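Local coordinates for Lin0012 protein (Listeria innocua, PDB 3K17) that probably acts as a GHMP-family kinase that phosphorylates phosphomevalonate with ATP in the mevalonate route to isopentenyl diphosphate, at residues Ala121-Val125 / Asp163-Met168; Ile173-Asp179 / Trp200-Glu206. One frame throughout, in Å; residues are numbered along the deposited sequence.

Contact 1. Residues Ala121-Val125 / Asp163-Met168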
ATOM      1  N   ALA A 121     -21.383  21.172  13.044  1.00 13.78           N
ATOM      2  CA  ALA A 121     -21.586  21.432  14.466  1.00 13.20           C
ATOM      3  C   ALA A 121     -22.993  20.999  14.886  1.00 11.95           C
ATOM      4  O   ALA A 121     -23.170  20.321  15.898  1.00 13.42           O
ATOM      5  CB  ALA A 121     -21.392  22.909  14.753  1.00 12.08           C
ATOM      6  N   ALA A 122     -23.993  21.381  14.095  1.00 12.45           N
ATOM      7  CA  ALA A 122     -25.374  21.044  14.423  1.00 12.24           C
ATOM      8  C   ALA A 122     -25.601  19.541  14.511  1.00 12.53           C
ATOM      9  O   ALA A 122     -26.322  19.055  15.392  1.00 12.59           O
ATOM     10  CB  ALA A 122     -26.319  21.663  13.407  1.00 11.47           C
ATOM     11  N   ALA A 123     -24.986  18.797  13.600  1.00 13.53           N
ATOM     12  CA  ALA A 123     -25.135  17.348  13.603  1.00 12.42           C
ATOM     13  C   ALA A 123     -24.478  16.777  14.857  1.00 11.92           C
ATOM     14  O   ALA A 123     -25.033  15.901  15.531  1.00 11.76           O
ATOM     15  CB  ALA A 123     -24.489  16.750  12.341  1.00 14.83           C
ATOM     16  N   THR A 124     -23.283  17.266  15.160  1.00 13.15           N
ATOM     17  CA  THR A 124     -22.562  16.812  16.339  1.00 12.32           C
ATOM     18  C   THR A 124     -23.415  17.051  17.603  1.00 14.17           C
ATOM     19  O   THR A 124     -23.594  16.158  18.435  1.00 13.27           O
ATOM     20  CB  THR A 124     -21.230  17.566  16.479  1.00 13.02           C
ATOM     21  OG1 THR A 124     -20.418  17.310  15.328  1.00 14.12           O
ATOM     22  CG2 THR A 124     -20.479  17.108  17.723  1.00 10.08           C
ATOM     23  N   VAL A 125     -23.939  18.261  17.730  1.00 13.84           N
ATOM     24  CA  VAL A 125     -24.763  18.627  18.886  1.00 13.51           C
ATOM     25  C   VAL A 125     -26.042  17.791  18.960  1.00 15.45           C
ATOM     26  O   VAL A 125     -26.494  17.446  20.051  1.00 16.83           O
ATOM     27  CB  VAL A 125     -25.110  20.145  18.852  1.00 13.48           C
ATOM     28  CG1 VAL A 125     -26.177  20.492  19.895  1.00 13.74           C
ATOM     29  CG2 VAL A 125     -23.843  20.960  19.130  1.00 11.49           C
ATOM     30  N   ASP A 163     -19.331  27.556  16.937  1.00 14.05           N
ATOM     31  CA  ASP A 163     -20.487  27.043  16.218  1.00 12.20           C
ATOM     32  C   ASP A 163     -21.153  25.969  17.066  1.00 12.79           C
ATOM     33  O   ASP A 163     -22.373  25.902  17.142  1.00 12.22           O
ATOM     34  CB  ASP A 163     -20.092  26.486  14.836  1.00 16.28           C
ATOM     35  CG  ASP A 163     -18.898  25.541  14.881  1.00 18.04           C
ATOM     36  OD1 ASP A 163     -18.310  25.315  15.962  1.00 18.04           O
ATOM     37  OD2 ASP A 163     -18.547  25.019  13.804  1.00 20.90           O
ATOM     38  N   ILE A 164     -20.343  25.131  17.704  1.00 11.62           N
ATOM     39  CA  ILE A 164     -20.864  24.092  18.579  1.00 13.79           C
ATOM     40  C   ILE A 164     -21.668  24.761  19.712  1.00 15.40           C
ATOM     41  O   ILE A 164     -22.762  24.317  20.059  1.00 14.75           O
ATOM     42  CB  ILE A 164     -19.704  23.266  19.205  1.00 12.86           C
ATOM     43  CG1 ILE A 164     -19.063  22.360  18.144  1.00 15.66           C
ATOM     44  CG2 ILE A 164     -20.206  22.449  20.372  1.00 14.50           C
ATOM     45  CD1 ILE A 164     -19.986  21.299  17.581  1.00 11.77           C
ATOM     46  N   ALA A 165     -21.118  25.836  20.275  1.00 14.43           N
ATOM     47  CA  ALA A 165     -21.771  26.543  21.382  1.00 16.16           C
ATOM     48  C   ALA A 165     -23.139  27.093  20.992  1.00 16.12           C
ATOM     49  O   ALA A 165     -24.128  26.911  21.709  1.00 17.70           O
ATOM     50  CB  ALA A 165     -20.876  27.683  21.874  1.00 12.74           C
ATOM     51  N   SER A 166     -23.182  27.764  19.845  1.00 15.82           N
ATOM     52  CA  SER A 166     -24.411  28.360  19.358  1.00 14.53           C
ATOM     53  C   SER A 166     -25.491  27.320  19.093  1.00 16.18           C
ATOM     54  O   SER A 166     -26.646  27.526  19.459  1.00 15.33           O
ATOM     55  CB  SER A 166     -24.125  29.172  18.092  1.00 14.78           C
ATOM     56  OG  SER A 166     -25.319  29.717  17.565  1.00 13.04           O
ATOM     57  N   CYS A 167     -25.124  26.204  18.456  1.00 14.94           N
ATOM     58  CA  CYS A 167     -26.095  25.145  18.166  1.00 14.28           C
ATOM     59  C   CYS A 167     -26.621  24.502  19.455  1.00 15.15           C
ATOM     60  O   CYS A 167     -27.802  24.170  19.563  1.00 15.95           O
ATOM     61  CB  CYS A 167     -25.456  24.070  17.278  1.00 12.98           C
ATOM     62  SG  CYS A 167     -25.010  24.690  15.632  1.00 16.00           S
HETATM   63  N   MSE A 168     -25.736  24.344  20.429  1.00 15.76           N
HETATM   64  CA  MSE A 168     -26.089  23.739  21.714  1.00 18.61           C
HETATM   65  C   MSE A 168     -26.975  24.640  22.592  1.00 18.23           C
HETATM   66  O   MSE A 168     -27.984  24.189  23.135  1.00 18.42           O
HETATM   67  CB  MSE A 168     -24.803  23.391  22.469  1.00 21.40           C
HETATM   68  CG  MSE A 168     -24.991  22.835  23.871  1.00 28.51           C
HETATM   69 SE   MSE A 168     -25.746  21.064  23.859  1.00 44.19          SE
HETATM   70  CE  MSE A 168     -24.135  20.082  23.353  1.00 33.33           C
TER
HETATM   71  O   HOH W   1     -20.096  23.513  11.599  1.00 16.43           O

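Contact 2. Residues Ile173-Asp179 / Trp200-Glu206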
ATOM      1  N   ILE A 173     -25.577  34.434  21.731  1.00 17.21           N
ATOM      2  CA  ILE A 173     -24.528  34.253  22.727  1.00 16.64           C
ATOM      3  C   ILE A 173     -23.228  34.985  22.432  1.00 17.94           C
ATOM      4  O   ILE A 173     -22.921  35.338  21.287  1.00 15.81           O
ATOM      5  CB  ILE A 173     -24.131  32.762  22.900  1.00 16.40           C
ATOM      6  CG1 ILE A 173     -23.555  32.227  21.584  1.00 16.11           C
ATOM      7  CG2 ILE A 173     -25.331  31.938  23.342  1.00 16.00           C
ATOM      8  CD1 ILE A 173     -22.838  30.879  21.706  1.00 12.84           C
ATOM      9  N   ALA A 174     -22.470  35.198  23.500  1.00 17.85           N
ATOM     10  CA  ALA A 174     -21.151  35.781  23.421  1.00 17.53           C
ATOM     11  C   ALA A 174     -20.326  34.542  23.760  1.00 19.35           C
ATOM     12  O   ALA A 174     -20.425  34.003  24.867  1.00 20.32           O
ATOM     13  CB  ALA A 174     -20.966  36.850  24.478  1.00 19.27           C
ATOM     14  N   TYR A 175     -19.541  34.066  22.800  1.00 21.04           N
ATOM     15  CA  TYR A 175     -18.726  32.874  23.016  1.00 18.21           C
ATOM     16  C   TYR A 175     -17.253  33.213  23.167  1.00 18.65           C
ATOM     17  O   TYR A 175     -16.675  33.889  22.313  1.00 20.52           O
ATOM     18  CB  TYR A 175     -18.884  31.910  21.837  1.00 15.85           C
ATOM     19  CG  TYR A 175     -17.969  30.710  21.929  1.00 18.08           C
ATOM     20  CD1 TYR A 175     -18.224  29.688  22.836  1.00 14.48           C
ATOM     21  CD2 TYR A 175     -16.822  30.616  21.134  1.00 16.47           C
ATOM     22  CE1 TYR A 175     -17.362  28.596  22.957  1.00 19.69           C
ATOM     23  CE2 TYR A 175     -15.953  29.527  21.250  1.00 18.53           C
ATOM     24  CZ  TYR A 175     -16.230  28.520  22.164  1.00 17.38           C
ATOM     25  OH  TYR A 175     -15.382  27.439  22.286  1.00 16.14           O
ATOM     26  N   THR A 176     -16.643  32.742  24.248  1.00 18.33           N
ATOM     27  CA  THR A 176     -15.228  32.983  24.474  1.00 19.59           C
ATOM     28  C   THR A 176     -14.484  31.654  24.435  1.00 20.41           C
ATOM     29  O   THR A 176     -14.641  30.800  25.312  1.00 22.72           O
ATOM     30  CB  THR A 176     -14.982  33.680  25.822  1.00 21.30           C
ATOM     31  OG1 THR A 176     -15.686  34.926  25.838  1.00 19.06           O
ATOM     32  CG2 THR A 176     -13.492  33.935  26.023  1.00 19.43           C
ATOM     33  N   THR A 177     -13.665  31.508  23.404  1.00 22.84           N
ATOM     34  CA  THR A 177     -12.900  30.298  23.148  1.00 22.48           C
ATOM     35  C   THR A 177     -12.044  29.797  24.302  1.00 23.65           C
ATOM     36  O   THR A 177     -11.291  30.555  24.907  1.00 25.08           O
ATOM     37  CB  THR A 177     -11.999  30.500  21.913  1.00 21.37           C
ATOM     38  OG1 THR A 177     -12.775  31.081  20.855  1.00 20.01           O
ATOM     39  CG2 THR A 177     -11.415  29.162  21.447  1.00 20.95           C
ATOM     40  N   PHE A 178     -12.164  28.503  24.586  1.00 21.78           N
ATOM     41  CA  PHE A 178     -11.399  27.866  25.647  1.00 21.36           C
ATOM     42  C   PHE A 178      -9.931  27.814  25.242  1.00 20.95           C
ATOM     43  O   PHE A 178      -9.586  28.097  24.094  1.00 22.66           O
ATOM     44  CB  PHE A 178     -11.934  26.451  25.889  1.00 21.00           C
ATOM     45  CG  PHE A 178     -11.935  25.581  24.654  1.00 20.77           C
ATOM     46  CD1 PHE A 178     -10.765  24.973  24.209  1.00 21.52           C
ATOM     47  CD2 PHE A 178     -13.110  25.370  23.940  1.00 18.88           C
ATOM     48  CE1 PHE A 178     -10.767  24.158  23.064  1.00 23.24           C
ATOM     49  CE2 PHE A 178     -13.122  24.561  22.794  1.00 22.53           C
ATOM     50  CZ  PHE A 178     -11.950  23.957  22.359  1.00 22.49           C
ATOM     51  N   ASP A 179      -9.068  27.450  26.185  1.00 23.60           N
ATOM     52  CA  ASP A 179      -7.637  27.367  25.916  1.00 23.64           C
ATOM     53  C   ASP A 179      -7.355  26.152  25.035  1.00 24.08           C
ATOM     54  O   ASP A 179      -7.226  25.031  25.523  1.00 20.40           O
ATOM     55  CB  ASP A 179      -6.862  27.245  27.228  1.00 25.57           C
ATOM     56  CG  ASP A 179      -5.374  27.457  27.042  1.00 26.97           C
ATOM     57  OD1 ASP A 179      -4.833  27.029  26.000  1.00 23.27           O
ATOM     58  OD2 ASP A 179      -4.745  28.042  27.946  1.00 31.73           O
ATOM     59  N   TRP A 200     -12.629  24.221  32.014  1.00 25.95           N
ATOM     60  CA  TRP A 200     -11.724  24.566  30.923  1.00 24.68           C
ATOM     61  C   TRP A 200     -11.320  26.032  30.978  1.00 23.32           C
ATOM     62  O   TRP A 200     -12.168  26.915  30.919  1.00 23.21           O
ATOM     63  CB  TRP A 200     -12.395  24.277  29.579  1.00 22.68           C
ATOM     64  CG  TRP A 200     -12.577  22.817  29.284  1.00 23.33           C
ATOM     65  CD1 TRP A 200     -12.409  21.769  30.152  1.00 21.87           C
ATOM     66  CD2 TRP A 200     -12.981  22.247  28.038  1.00 20.19           C
ATOM     67  NE1 TRP A 200     -12.687  20.581  29.517  1.00 21.08           N
ATOM     68  CE2 TRP A 200     -13.040  20.845  28.218  1.00 19.97           C
ATOM     69  CE3 TRP A 200     -13.301  22.784  26.781  1.00 21.25           C
ATOM     70  CZ2 TRP A 200     -13.408  19.971  27.188  1.00 20.78           C
ATOM     71  CZ3 TRP A 200     -13.670  21.913  25.754  1.00 20.01           C
ATOM     72  CH2 TRP A 200     -13.719  20.524  25.967  1.00 20.21           C
ATOM     73  N   PRO A 201     -10.013  26.313  31.073  1.00 24.39           N
ATOM     74  CA  PRO A 201      -9.616  27.721  31.126  1.00 24.34           C
ATOM     75  C   PRO A 201     -10.084  28.576  29.953  1.00 24.97           C
ATOM     76  O   PRO A 201     -10.117  28.121  28.803  1.00 24.05           O
ATOM     77  CB  PRO A 201      -8.086  27.658  31.237  1.00 24.53           C
ATOM     78  CG  PRO A 201      -7.733  26.256  30.807  1.00 25.54           C
ATOM     79  CD  PRO A 201      -8.861  25.429  31.312  1.00 24.04           C
HETATM   80  N   MSE A 202     -10.462  29.811  30.281  1.00 24.17           N
HETATM   81  CA  MSE A 202     -10.917  30.818  29.326  1.00 26.18           C
HETATM   82  C   MSE A 202     -12.298  30.635  28.723  1.00 25.94           C
HETATM   83  O   MSE A 202     -12.872  31.580  28.182  1.00 26.13           O
HETATM   84  CB  MSE A 202      -9.904  30.950  28.202  1.00 31.39           C
HETATM   85  CG  MSE A 202      -8.585  31.500  28.664  1.00 37.42           C
HETATM   86 SE   MSE A 202      -7.287  31.449  27.267  1.00 47.90          SE
HETATM   87  CE  MSE A 202      -5.760  30.896  28.319  1.00 44.85           C
ATOM     88  N   LEU A 203     -12.837  29.427  28.819  1.00 23.46           N
ATOM     89  CA  LEU A 203     -14.143  29.152  28.251  1.00 23.57           C
ATOM     90  C   LEU A 203     -15.276  29.923  28.918  1.00 23.73           C
ATOM     91  O   LEU A 203     -15.393  29.945  30.137  1.00 23.19           O
ATOM     92  CB  LEU A 203     -14.454  27.658  28.344  1.00 22.23           C
ATOM     93  CG  LEU A 203     -15.837  27.259  27.831  1.00 20.90           C
ATOM     94  CD1 LEU A 203     -15.892  27.467  26.322  1.00 18.51           C
ATOM     95  CD2 LEU A 203     -16.126  25.798  28.189  1.00 20.23           C
ATOM     96  N   GLN A 204     -16.107  30.560  28.105  1.00 24.22           N
ATOM     97  CA  GLN A 204     -17.262  31.271  28.627  1.00 23.48           C
ATOM     98  C   GLN A 204     -18.332  31.348  27.559  1.00 20.66           C
ATOM     99  O   GLN A 204     -18.064  31.708  26.415  1.00 20.83           O
ATOM    100  CB  GLN A 204     -16.910  32.686  29.096  1.00 25.90           C
ATOM    101  CG  GLN A 204     -18.024  33.290  29.950  1.00 33.36           C
ATOM    102  CD  GLN A 204     -17.782  34.740  30.343  1.00 36.43           C
ATOM    103  OE1 GLN A 204     -16.729  35.084  30.880  1.00 40.82           O
ATOM    104  NE2 GLN A 204     -18.766  35.593  30.083  1.00 37.45           N
ATOM    105  N   ILE A 205     -19.549  30.997  27.940  1.00 20.43           N
ATOM    106  CA  ILE A 205     -20.670  31.035  27.025  1.00 21.62           C
ATOM    107  C   ILE A 205     -21.761  31.858  27.693  1.00 22.92           C
ATOM    108  O   ILE A 205     -22.434  31.391  28.606  1.00 25.41           O
ATOM    109  CB  ILE A 205     -21.176  29.611  26.720  1.00 20.26           C
ATOM    110  CG1 ILE A 205     -19.996  28.738  26.264  1.00 19.66           C
ATOM    111  CG2 ILE A 205     -22.248  29.657  25.651  1.00 17.20           C
ATOM    112  CD1 ILE A 205     -20.369  27.293  25.968  1.00 22.15           C
ATOM    113  N   GLU A 206     -21.926  33.089  27.228  1.00 23.88           N
ATOM    114  CA  GLU A 206     -22.911  33.994  27.794  1.00 24.08           C
ATOM    115  C   GLU A 206     -24.154  34.180  26.940  1.00 25.02           C
ATOM    116  O   GLU A 206     -24.062  34.538  25.765  1.00 23.90           O
ATOM    117  CB  GLU A 206     -22.281  35.370  28.028  1.00 24.14           C
ATOM    118  CG  GLU A 206     -23.227  36.354  28.695  1.00 25.98           C
ATOM    119  CD  GLU A 206     -22.679  37.767  28.727  1.00 26.10           C
ATOM    120  OE1 GLU A 206     -21.471  37.945  28.477  1.00 27.54           O
ATOM    121  OE2 GLU A 206     -23.462  38.698  29.010  1.00 27.04           O
TER

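Contact 1. Residues Ala121-Val125 / Asp163-Met168
Ala121 against Ile164, and Ala122 against Cys167, mark where two helices cross with their axes 8.6 Å apart at -56°. The separation is modest because helix 119-135 offers alanines at the crossing. Ala121 CB points into the partner helix and is covered by Ile164 CD1, 3.5 Å away, and by the carboxylate end of Asp163, whose CG is 3.6 Å from the same methyl. Ile164 divides its branches: CG1, beside the backbone N and anti to the carbonyl carbon (chi1 -72°), carries CD1 across Ala121 toward the CB of Thr124, whereas CG2 meets Val125 CG2. Cys167 lays SG over the backbone of the first helix, 3.8 Å from Ala122 N. Val125 straddles the next turn, with CG2 3.6 Å from Ile164 O and CG1 3.7 Å from Met168 CA; the bent chain of this selenomethionine folds SE back onto CG1. Polar bridging falls to one water, which accepts from Ala121 N at 3.0 Å and donates to Asp163 OD2. Thr124 OG1 turns to Ser120 O within its own helix, and Asp163 also touches Lys14. Helix 119-135 starts in the GLGSS sequence, in GHMP kinases part of the phosphate-binding loop. The join of this helix start to helix 162-169 thus rests on alanines packed under larger side chains, while one water ties a first-turn N-H to the Asp163 carboxylate.

Contact 2. Residues Ile173-Asp179 / Trp200-Glu206
Phe178 receives the edge of Trp200 over one face of its ring, an edge-to-face pair with centroids 5.1 Å apart and planes at 73°. The indole reaches it through CE3 and CZ3, CE3 lying 3.8 Å from Phe178 CG, and Leu203 CD1 sits at the rim of the phenyl near its plane. With CG between the backbone N and the carbonyl carbon (chi1 56°), the phenyl is placed beside the indole. Phe178 CB packs 3.7 Å from Leu203 CB. Tyr175 is bordered differently: Ile205 CG1 comes to its edge, 4.0 Å from CD1, and Leu203 CD1 approaches CE1 obliquely.

Behind these side chains lies an antiparallel ladder. Ala174-Glu206 and Thr176-Gln204 are hydrogen-bonded pairs, with Tyr175-Ile205 between them as the non-hydrogen-bonded one; Thr176 N reaches Gln204 O at 2.8 Å and an N-H...O angle of 163°. Beyond Thr176 the regular pairing gives way to a type II turn, Trp200 to Leu203, closed by a weak bond from Leu203 N to Trp200 O. Its Pro201 O still takes the N-H of Asp179 at 2.9 Å. Asp179 is the N-cap of helix 180-187, its OD1 bonded to Trp182 N.

Strand 172-176 lies between strands 29-35, bonded through Ile173 and Tyr175, and 204-208, which this contact adds to the large mixed sheet. Helix 141-156 meets the aromatic side: Phe145 touches Tyr175 and Leu203, Leu153 touches Phe178, and Lys146 makes a cation-pi contact with Trp200, whose NE1 bonds Phe195 O.

Contact 1 is buried near the centre of the chain, and contact 2 lies farther out, with Met202 and Gln204 exposed. They follow one another along the chain: helix 162-169 leads directly into strand 172-176. They also touch, since Ala165, whose CB points away from helix 119-135, packs that methyl on Ile173, Tyr175 and Ile205, coming 3.5 Å from Tyr175 CD1. One helix therefore serves both, one side against a helix and another against the sheet. The chemistry changes accordingly: apolar side chains over alanines, with a bridging water, between the helices, but backbone hydrogen bonds along the strand pair and an edge-to-face aromatic pair where it gives way to loops.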